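Local coordinates for protein phosphodiesterase (Pseudomonas aeruginosa, PDB 4G75) that is a magnesium-binding, colicin M-like bacteriocin that probably blocks peptidoglycan synthesis by hydrolysing its lipid-linked precursor, at residues Y142-A147 with G208-E213; L216-I221 with W230-E235; F85-F90 with G125-D130. All coordinates share one frame; numbering follows the deposited sequence. Where two conformers were deposited one is given.

Interaction 1: Y142-A147 with G208-E213; sequences YTPAAA and GNTVGE. With MG (magnesium ion), chain B; EDO (1,2-ethanediol), chain D.
The backbones come closest where Pro144, in the first turn of helix 143-153, faces Thr210 in segment 208-213, their CA atoms 4.9 Å apart. The pairing is a helix-to-loop contact within the colicin M family region, and it illustrates how a metal-binding loop can be backed by a helix largely through small side chains. Thr210 is the wedge. Its OG1 lies against the proline ring, 3.4 Å from Pro144 CG, while its CG2 meets Ala147 CB one helical turn on at 3.8 Å. Thr143 comes in from beside Pro144 and crosses Thr210 at roughly a right angle; CG2, placed anti to the backbone N of Thr143, is the branch that touches. That torsion leaves Thr143 OG1 on the other side, where it binds Asp96 of helix 81-102 and the backbone N of Gly139. Thr210 OG1 is likewise engaged, with Val206 O in helix 205-208, so both hydroxyls are bonded outside the two segments and their direct contact is van der Waals. A bridging water adds the polar link: it donates to Pro144 O at 2.8 Å and, weakly, to Asn209 O, and it also meets a 1,2-ethanediol molecule lodged beside the loop. Just past Thr210 the same loop becomes the magnesium site. Gly212, with positive phi, turns the chain so that two carbonyls separated by one residue converge on the ion, where Asp241 OD2 and two waters join them: Val211 O binds magnesium at 2.2 Å and Glu213 O at 2.4 Å.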
loop_
_atom_site.group_PDB
_atom_site.type_symbol
_atom_site.label_atom_id
_atom_site.label_comp_id
_atom_site.label_asym_id
_atom_site.label_seq_id
_atom_site.Cartn_x
_atom_site.Cartn_y
_atom_site.Cartn_z
ATOM N N TYR A 142 -5.309 -0.607 -2.912
ATOM C CA TYR A 142 -5.585 -0.876 -1.501
ATOM C C TYR A 142 -4.316 -1.027 -0.672
ATOM O O TYR A 142 -4.380 -1.151 0.551
ATOM C CB TYR A 142 -6.420 -2.155 -1.319
ATOM C CG TYR A 142 -7.782 -2.167 -1.995
ATOM C CD1 TYR A 142 -8.710 -1.164 -1.750
ATOM C CD2 TYR A 142 -8.146 -3.200 -2.844
ATOM C CE1 TYR A 142 -9.951 -1.177 -2.351
ATOM C CE2 TYR A 142 -9.393 -3.228 -3.446
ATOM C CZ TYR A 142 -10.287 -2.212 -3.191
ATOM O OH TYR A 142 -11.531 -2.222 -3.780
ATOM N N THR A 143 -3.161 -1.030 -1.326
ATOM C CA THR A 143 -1.928 -1.420 -0.639
ATOM C C THR A 143 -1.448 -0.419 0.418
ATOM O O THR A 143 -1.069 -0.819 1.525
ATOM C CB THR A 143 -0.802 -1.752 -1.638
ATOM O OG1 THR A 143 -1.134 -2.969 -2.323
ATOM C CG2 THR A 143 0.538 -1.936 -0.906
ATOM N N PRO A 144 -1.450 0.879 0.088
ATOM C CA PRO A 144 -1.057 1.812 1.151
ATOM C C PRO A 144 -1.986 1.723 2.366
ATOM O O PRO A 144 -1.518 1.760 3.507
ATOM C CB PRO A 144 -1.173 3.175 0.471
ATOM C CG PRO A 144 -0.867 2.873 -0.984
ATOM C CD PRO A 144 -1.556 1.543 -1.226
ATOM N N ALA A 145 -3.287 1.607 2.130
ATOM C CA ALA A 145 -4.221 1.491 3.249
ATOM C C ALA A 145 -4.003 0.191 4.016
ATOM O O ALA A 145 -4.066 0.165 5.246
ATOM C CB ALA A 145 -5.672 1.604 2.771
ATOM N N ALA A 146 -3.755 -0.890 3.286
ATOM C CA ALA A 146 -3.512 -2.183 3.915
ATOM C C ALA A 146 -2.257 -2.131 4.778
ATOM O O ALA A 146 -2.214 -2.717 5.855
ATOM C CB ALA A 146 -3.383 -3.264 2.860
ATOM N N ALA A 147 -1.238 -1.431 4.288
ATOM C CA ALA A 147 0.016 -1.290 5.022
ATOM C C ALA A 147 -0.197 -0.505 6.313
ATOM O O ALA A 147 0.394 -0.814 7.349
ATOM C CB ALA A 147 1.055 -0.609 4.160
ATOM N N GLY A 208 5.484 4.400 -3.583
ATOM C CA GLY A 208 5.915 5.616 -2.913
ATOM C C GLY A 208 5.150 5.892 -1.634
ATOM O O GLY A 208 5.696 6.440 -0.674
ATOM N N ASN A 209 3.879 5.504 -1.623
ATOM C CA ASN A 209 2.987 5.768 -0.505
ATOM C C ASN A 209 2.981 4.601 0.475
ATOM O O ASN A 209 2.288 4.636 1.487
ATOM C CB ASN A 209 1.577 6.012 -1.047
ATOM C CG ASN A 209 0.669 6.719 -0.059
ATOM O OD1 ASN A 209 1.099 7.560 0.743
ATOM N ND2 ASN A 209 -0.600 6.394 -0.129
ATOM N N THR A 210 3.755 3.562 0.171
ATOM C CA THR A 210 3.826 2.384 1.030
ATOM C C THR A 210 5.226 2.205 1.625
ATOM O O THR A 210 5.410 2.280 2.841
ATOM C CB THR A 210 3.420 1.099 0.266
ATOM O OG1 THR A 210 2.108 1.274 -0.293
ATOM C CG2 THR A 210 3.411 -0.104 1.202
ATOM N N VAL A 211 6.198 1.954 0.756
ATOM C CA VAL A 211 7.585 1.783 1.177
ATOM C C VAL A 211 8.455 3.019 0.970
ATOM O O VAL A 211 9.484 3.153 1.619
ATOM C CB VAL A 211 8.258 0.587 0.474
ATOM C CG1 VAL A 211 7.601 -0.713 0.925
ATOM C CG2 VAL A 211 8.182 0.743 -1.048
ATOM N N GLY A 212 8.065 3.904 0.060
ATOM C CA GLY A 212 8.832 5.117 -0.198
ATOM C C GLY A 212 10.240 4.836 -0.702
ATOM O O GLY A 212 10.421 4.131 -1.697
ATOM N N GLU A 213 11.240 5.396 -0.030
ATOM C CA GLU A 213 12.623 5.125 -0.413
ATOM C C GLU A 213 13.061 3.767 0.116
ATOM O O GLU A 213 12.908 3.478 1.301
ATOM C CB GLU A 213 13.572 6.208 0.107
ATOM C CG GLU A 213 14.983 6.064 -0.455
ATOM C CD GLU A 213 16.009 6.931 0.254
ATOM O OE1 GLU A 213 16.387 7.979 -0.310
ATOM O OE2 GLU A 213 16.440 6.562 1.368
HETATM MG MG MG B . 11.219 3.520 2.992
HETATM C C1 EDO D . 3.206 7.284 4.854
HETATM O O1 EDO D . 3.665 6.247 5.729
HETATM C C2 EDO D . 2.548 6.679 3.624
HETATM O O2 EDO D . 1.386 5.934 4.000
HETATM O O HOH W 1 0.768 3.247 4.137
HETATM O O HOH W 2 12.985 4.090 4.741
HETATM O O HOH W 3 9.469 4.139 4.714
#

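Interaction 2: L216-I221 with W230-E235; sequences LRIVGI and WSFRGE. With EDO (1,2-ethanediol), chain C.
Phe232 lies across the neighbouring strand on the same side of the sheet as Ile218, its ring beside Gly220, which it meets obliquely and which offers only backbone. CE1 rests 3.7 Å from Gly220 C, and at the far end of the ring CZ meets Ile218 CG2 at 3.8 Å, the isoleucine crossing the phenylalanine at about a right angle. With CG anti to its own backbone N (chi1 173°), Phe232 carries the ring along its strand until Gly234 N lies over one face, offset toward the rim. The ring finds room there because Gly220 and Gly234 form a non-hydrogen-bonded pair whose CA atoms approach to 3.7 Å, a closeness that depends on neither residue bearing a side chain. Val219, Ile221, Arg233 and Glu235 occupy the reverse face. Val219 and Glu235 run side by side, pointing the same way, although the valine was modelled in two conformers and its part in this touch is therefore doubtful; the Glu235 carboxylate goes on to a salt bridge with Arg237. Two hydrogen-bonded pairs flank the glycines. In one, Val219 N reaches Glu235 O at 3.0 Å almost without bend (176°), and in the other Ile221 N reaches Arg233 O at 2.9 Å with the donor tilted from the carbonyl plane. The short strand segments run at 128° to each other, and with their antiparallel pairing and short connection the arrangement is a beta hairpin.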
loop_
_atom_site.group_PDB
_atom_site.type_symbol
_atom_site.label_atom_id
_atom_site.label_comp_id
_atom_site.label_asym_id
_atom_site.label_seq_id
_atom_site.Cartn_x
_atom_site.Cartn_y
_atom_site.Cartn_z
ATOM N N LEU A 216 18.137 -0.624 -2.985
ATOM C CA LEU A 216 18.280 -1.683 -3.971
ATOM C C LEU A 216 19.675 -2.283 -3.891
ATOM O O LEU A 216 20.611 -1.651 -3.386
ATOM C CB LEU A 216 18.029 -1.157 -5.389
ATOM C CG LEU A 216 16.655 -0.551 -5.690
ATOM C CD1 LEU A 216 16.602 -0.103 -7.146
ATOM C CD2 LEU A 216 15.549 -1.557 -5.387
ATOM N N ARG A 217 19.796 -3.508 -4.383
ATOM C CA ARG A 217 21.092 -4.152 -4.548
ATOM C C ARG A 217 21.238 -4.581 -5.995
ATOM O O ARG A 217 20.388 -5.306 -6.525
ATOM C CB ARG A 217 21.194 -5.377 -3.640
ATOM C CG ARG A 217 22.583 -5.990 -3.607
ATOM C CD ARG A 217 22.630 -7.182 -2.669
ATOM N NE ARG A 217 23.995 -7.663 -2.502
ATOM C CZ ARG A 217 24.362 -8.581 -1.614
ATOM N NH1 ARG A 217 23.461 -9.122 -0.806
ATOM N NH2 ARG A 217 25.633 -8.957 -1.533
ATOM N N ILE A 218 22.312 -4.123 -6.631
ATOM C CA ILE A 218 22.595 -4.458 -8.021
ATOM C C ILE A 218 23.735 -5.456 -8.039
ATOM O O ILE A 218 24.848 -5.145 -7.608
ATOM C CB ILE A 218 22.969 -3.216 -8.844
ATOM C CG1 ILE A 218 21.734 -2.339 -9.072
ATOM C CG2 ILE A 218 23.515 -3.621 -10.220
ATOM C CD1 ILE A 218 21.253 -1.613 -7.860
ATOM N N VAL A 219 23.457 -6.657 -8.533
ATOM C CA VAL A 219 24.450 -7.726 -8.515
ATOM C C VAL A 219 24.494 -8.467 -9.846
ATOM O O VAL A 219 23.461 -8.809 -10.414
ATOM C CB VAL A 219 24.172 -8.728 -7.376
ATOM C CG1 VAL A 219 22.801 -9.361 -7.548
ATOM C CG2 VAL A 219 25.258 -9.791 -7.322
ATOM N N GLY A 220 25.698 -8.710 -10.344
ATOM C CA GLY A 220 25.853 -9.389 -11.610
ATOM C C GLY A 220 27.276 -9.432 -12.100
ATOM O O GLY A 220 28.227 -9.253 -11.338
ATOM N N ILE A 221 27.415 -9.675 -13.395
ATOM C CA ILE A 221 28.730 -9.802 -13.996
ATOM C C ILE A 221 28.884 -8.758 -15.085
ATOM O O ILE A 221 28.057 -8.667 -15.984
ATOM C CB ILE A 221 28.911 -11.189 -14.620
ATOM C CG1 ILE A 221 28.802 -12.271 -13.542
ATOM C CG2 ILE A 221 30.248 -11.275 -15.337
ATOM C CD1 ILE A 221 29.040 -13.668 -14.057
ATOM N N TRP A 230 30.934 -3.175 -23.847
ATOM C CA TRP A 230 30.731 -3.692 -22.504
ATOM C C TRP A 230 29.329 -4.273 -22.386
ATOM O O TRP A 230 28.415 -3.897 -23.127
ATOM C CB TRP A 230 30.986 -2.609 -21.451
ATOM C CG TRP A 230 29.991 -1.484 -21.471
ATOM C CD1 TRP A 230 30.136 -0.267 -22.076
ATOM C CD2 TRP A 230 28.702 -1.471 -20.849
ATOM N NE1 TRP A 230 29.014 0.501 -21.869
ATOM C CE2 TRP A 230 28.118 -0.216 -21.122
ATOM C CE3 TRP A 230 27.985 -2.400 -20.088
ATOM C CZ2 TRP A 230 26.846 0.131 -20.665
ATOM C CZ3 TRP A 230 26.720 -2.053 -19.634
ATOM C CH2 TRP A 230 26.165 -0.800 -19.926
ATOM N N SER A 231 29.160 -5.211 -21.469
ATOM C CA SER A 231 27.841 -5.746 -21.203
ATOM C C SER A 231 27.729 -6.064 -19.725
ATOM O O SER A 231 28.729 -6.365 -19.058
ATOM C CB SER A 231 27.575 -6.993 -22.054
ATOM O OG SER A 231 28.537 -7.997 -21.800
ATOM N N PHE A 232 26.516 -5.956 -19.204
ATOM C CA PHE A 232 26.260 -6.319 -17.824
ATOM C C PHE A 232 25.024 -7.189 -17.729
ATOM O O PHE A 232 23.963 -6.843 -18.248
ATOM C CB PHE A 232 26.089 -5.081 -16.948
ATOM C CG PHE A 232 25.664 -5.393 -15.536
ATOM C CD1 PHE A 232 26.579 -5.875 -14.610
ATOM C CD2 PHE A 232 24.351 -5.196 -15.133
ATOM C CE1 PHE A 232 26.193 -6.160 -13.311
ATOM C CE2 PHE A 232 23.958 -5.476 -13.839
ATOM C CZ PHE A 232 24.880 -5.956 -12.920
ATOM N N ARG A 233 25.179 -8.331 -17.074
ATOM C CA ARG A 233 24.063 -9.237 -16.849
ATOM C C ARG A 233 23.951 -9.538 -15.364
ATOM O O ARG A 233 24.907 -9.973 -14.728
ATOM C CB ARG A 233 24.250 -10.536 -17.634
ATOM C CG ARG A 233 24.809 -10.343 -19.030
ATOM C CD ARG A 233 24.831 -11.650 -19.807
ATOM N NE ARG A 233 23.688 -11.781 -20.707
ATOM C CZ ARG A 233 22.505 -12.275 -20.353
ATOM N NH1 ARG A 233 22.298 -12.687 -19.110
ATOM N NH2 ARG A 233 21.527 -12.355 -21.247
ATOM N N GLY A 234 22.780 -9.289 -14.801
ATOM C CA GLY A 234 22.601 -9.548 -13.391
ATOM C C GLY A 234 21.177 -9.275 -12.992
ATOM O O GLY A 234 20.252 -9.509 -13.766
ATOM N N GLU A 235 20.998 -8.775 -11.780
ATOM C CA GLU A 235 19.654 -8.512 -11.298
ATOM C C GLU A 235 19.636 -7.428 -10.240
ATOM O O GLU A 235 20.667 -7.067 -9.661
ATOM C CB GLU A 235 19.014 -9.794 -10.764
ATOM C CG GLU A 235 19.718 -10.389 -9.576
ATOM C CD GLU A 235 19.212 -11.777 -9.236
ATOM O OE1 GLU A 235 18.708 -12.472 -10.141
ATOM O OE2 GLU A 235 19.321 -12.173 -8.062
HETATM C C1 EDO C . 19.433 -7.756 -0.736
HETATM O O1 EDO C . 20.546 -8.591 -0.401
HETATM C C2 EDO C . 18.176 -8.615 -0.682
HETATM O O2 EDO C . 18.365 -9.734 -1.556
HETATM O O HOH W 4 28.226 -9.656 -18.788
#

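Interaction 3: F85-F90 with G125-D130; sequences FIWDIF and GIPSWD
An apolar contact between helix and loop, built from aromatic rings and a cis-proline, joins helix 81-102 to the chain that leads from helix 106-113 toward helix 143-153. Pro127 is its centre. The peptide bond before it is cis, and its ring points toward the helix, where it slides past Trp87 and Phe90. CG sits over the face of the Trp87 six-membered ring, 3.9 Å from the centroid and 19° off the normal, a clear CH-pi contact. CB makes a second one, 4.1 Å from the centroid of the Phe90 ring. Trp129, from the proline's own segment, turns an indole face to CG from roughly the opposite side, so the proline is held between two tryptophans. Trp129 also grips the helix directly. The edge of Phe90 is directed at its face in an offset edge-to-face pair, with the ring planes at 69° and the centroids 5.8 Å apart, and Trp129 CZ3 packs 3.7 Å from Phe90 CB. At the indole's edge, Trp129 CH2 approaches Ile86 O at 3.5 Å, a carbonyl already bonded to Phe90 N within the helix. Phe90 holds its ring away from the helix with CG anti to the backbone N (chi1 -176°), which brings CE1 to 3.3 Å from Ser128 O, in the plane of the ring. Ile86 CG2 fills the angle between Pro127 CD and Trp129 CZ2. Trp87 NE1 is bonded to Pro119 O, and Arg131 lies on Phe90 as a cation-pi partner. Around the contact, Ile89 and Trp129 lean on helix 143-153 through Thr153, whereas Ile86 reaches Trp65 of helix 55-65.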
loop_
_atom_site.group_PDB
_atom_site.type_symbol
_atom_site.label_atom_id
_atom_site.label_comp_id
_atom_site.label_asym_id
_atom_site.label_seq_id
_atom_site.Cartn_x
_atom_site.Cartn_y
_atom_site.Cartn_z
ATOM N N PHE A 85 -14.359 3.473 11.286
ATOM C CA PHE A 85 -12.910 3.531 11.116
ATOM C C PHE A 85 -12.342 2.151 11.425
ATOM O O PHE A 85 -11.522 1.608 10.676
ATOM C CB PHE A 85 -12.306 4.581 12.054
ATOM C CG PHE A 85 -10.829 4.812 11.848
ATOM C CD1 PHE A 85 -10.382 5.891 11.094
ATOM C CD2 PHE A 85 -9.893 3.960 12.410
ATOM C CE1 PHE A 85 -9.018 6.115 10.908
ATOM C CE2 PHE A 85 -8.534 4.176 12.225
ATOM C CZ PHE A 85 -8.098 5.250 11.478
ATOM N N ILE A 86 -12.787 1.577 12.534
ATOM C CA ILE A 86 -12.300 0.265 12.950
ATOM C C ILE A 86 -12.586 -0.820 11.915
ATOM O O ILE A 86 -11.693 -1.593 11.562
ATOM C CB ILE A 86 -12.868 -0.140 14.313
ATOM C CG1 ILE A 86 -12.262 0.763 15.393
ATOM C CG2 ILE A 86 -12.574 -1.601 14.584
ATOM C CD1 ILE A 86 -12.989 0.733 16.729
ATOM N N TRP A 87 -13.822 -0.874 11.425
ATOM C CA TRP A 87 -14.181 -1.866 10.412
ATOM C C TRP A 87 -13.467 -1.673 9.070
ATOM O O TRP A 87 -13.153 -2.648 8.408
ATOM C CB TRP A 87 -15.705 -1.953 10.214
ATOM C CG TRP A 87 -16.395 -2.812 11.238
ATOM C CD1 TRP A 87 -17.386 -2.428 12.093
ATOM C CD2 TRP A 87 -16.143 -4.197 11.511
ATOM N NE1 TRP A 87 -17.771 -3.491 12.879
ATOM C CE2 TRP A 87 -17.022 -4.587 12.541
ATOM C CE3 TRP A 87 -15.261 -5.145 10.983
ATOM C CZ2 TRP A 87 -17.047 -5.882 13.053
ATOM C CZ3 TRP A 87 -15.288 -6.436 11.492
ATOM C CH2 TRP A 87 -16.172 -6.789 12.521
ATOM N N ASP A 88 -13.216 -0.429 8.670
ATOM C CA ASP A 88 -12.459 -0.171 7.446
ATOM C C ASP A 88 -11.017 -0.661 7.621
ATOM O O ASP A 88 -10.416 -1.207 6.694
ATOM C CB ASP A 88 -12.463 1.320 7.084
ATOM C CG ASP A 88 -13.694 1.744 6.288
ATOM O OD1 ASP A 88 -14.680 0.966 6.189
ATOM O OD2 ASP A 88 -13.673 2.882 5.765
ATOM N N ILE A 89 -10.463 -0.463 8.815
ATOM C CA ILE A 89 -9.113 -0.948 9.099
ATOM C C ILE A 89 -9.077 -2.478 9.009
ATOM O O ILE A 89 -8.087 -3.066 8.581
ATOM C CB ILE A 89 -8.602 -0.434 10.466
ATOM C CG1 ILE A 89 -8.356 1.077 10.400
ATOM C CG2 ILE A 89 -7.315 -1.154 10.892
ATOM C CD1 ILE A 89 -7.385 1.498 9.323
ATOM N N PHE A 90 -10.180 -3.120 9.370
ATOM C CA PHE A 90 -10.302 -4.567 9.209
ATOM C C PHE A 90 -10.445 -4.961 7.739
ATOM O O PHE A 90 -9.800 -5.895 7.280
ATOM C CB PHE A 90 -11.505 -5.079 10.015
ATOM C CG PHE A 90 -11.675 -6.581 10.002
ATOM C CD1 PHE A 90 -10.881 -7.395 10.799
ATOM C CD2 PHE A 90 -12.667 -7.175 9.232
ATOM C CE1 PHE A 90 -11.056 -8.779 10.809
ATOM C CE2 PHE A 90 -12.848 -8.556 9.241
ATOM C CZ PHE A 90 -12.035 -9.359 10.025
ATOM N N GLY A 125 -12.590 -8.728 21.644
ATOM C CA GLY A 125 -12.261 -9.578 20.511
ATOM C C GLY A 125 -13.037 -9.369 19.218
ATOM O O GLY A 125 -12.987 -10.212 18.319
ATOM N N ILE A 126 -13.755 -8.255 19.117
ATOM C CA ILE A 126 -14.421 -7.892 17.871
ATOM C C ILE A 126 -13.885 -6.556 17.380
ATOM O O ILE A 126 -13.991 -5.553 18.085
ATOM C CB ILE A 126 -15.942 -7.763 18.055
ATOM C CG1 ILE A 126 -16.547 -9.095 18.501
ATOM C CG2 ILE A 126 -16.595 -7.279 16.770
ATOM C CD1 ILE A 126 -18.053 -9.057 18.662
ATOM N N PRO A 127 -13.300 -6.530 16.168
ATOM C CA PRO A 127 -13.125 -7.666 15.256
ATOM C C PRO A 127 -11.952 -8.553 15.662
ATOM O O PRO A 127 -11.146 -8.157 16.504
ATOM C CB PRO A 127 -12.781 -6.996 13.913
ATOM C CG PRO A 127 -12.919 -5.511 14.135
ATOM C CD PRO A 127 -12.752 -5.292 15.596
ATOM N N SER A 128 -11.859 -9.727 15.044
ATOM C CA SER A 128 -10.749 -10.646 15.266
ATOM C C SER A 128 -9.599 -10.320 14.318
ATOM O O SER A 128 -9.661 -10.633 13.129
ATOM C CB SER A 128 -11.214 -12.087 15.047
ATOM O OG SER A 128 -10.118 -12.984 15.035
ATOM N N TRP A 129 -8.549 -9.703 14.854
ATOM C CA TRP A 129 -7.454 -9.176 14.040
ATOM C C TRP A 129 -6.458 -10.227 13.550
ATOM O O TRP A 129 -5.705 -9.979 12.609
ATOM C CB TRP A 129 -6.707 -8.083 14.807
ATOM C CG TRP A 129 -7.574 -6.901 15.161
ATOM C CD1 TRP A 129 -8.040 -6.564 16.404
ATOM C CD2 TRP A 129 -8.084 -5.910 14.260
ATOM N NE1 TRP A 129 -8.805 -5.421 16.329
ATOM C CE2 TRP A 129 -8.853 -5.003 15.026
ATOM C CE3 TRP A 129 -7.972 -5.702 12.883
ATOM C CZ2 TRP A 129 -9.489 -3.903 14.459
ATOM C CZ3 TRP A 129 -8.611 -4.606 12.322
ATOM C CH2 TRP A 129 -9.359 -3.724 13.109
ATOM N N ASP A 130 -6.444 -11.392 14.187
ATOM C CA ASP A 130 -5.471 -12.428 13.850
ATOM C C ASP A 130 -5.764 -13.066 12.493
ATOM O O ASP A 130 -6.676 -13.881 12.361
ATOM C CB ASP A 130 -5.431 -13.499 14.944
ATOM C CG ASP A 130 -4.326 -14.516 14.724
ATOM O OD1 ASP A 130 -3.278 -14.147 14.151
ATOM O OD2 ASP A 130 -4.504 -15.685 15.129
#

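Overall arrangement
From the N terminus the contacts come in series, and none nests in or crosses another. Interaction 3 comes first: it closes a loop of 34 residues holding the rest of helix 81-102 and helix 106-113. Interaction 1 follows, spanning 60 residues of mixed helix and strand and bringing the start of helix 143-153 to the magnesium loop; its centre lies about 19 Å from that of interaction 3. Interaction 2 opens directly afterwards in sequence and closes only a hairpin, centred about 27 Å from interaction 1. Interactions 2 and 3 lie on opposite sides of the chain's centre. Interaction 1 lies close to that centre, joining helix 143-153 to the loop that leads into strand 213-224.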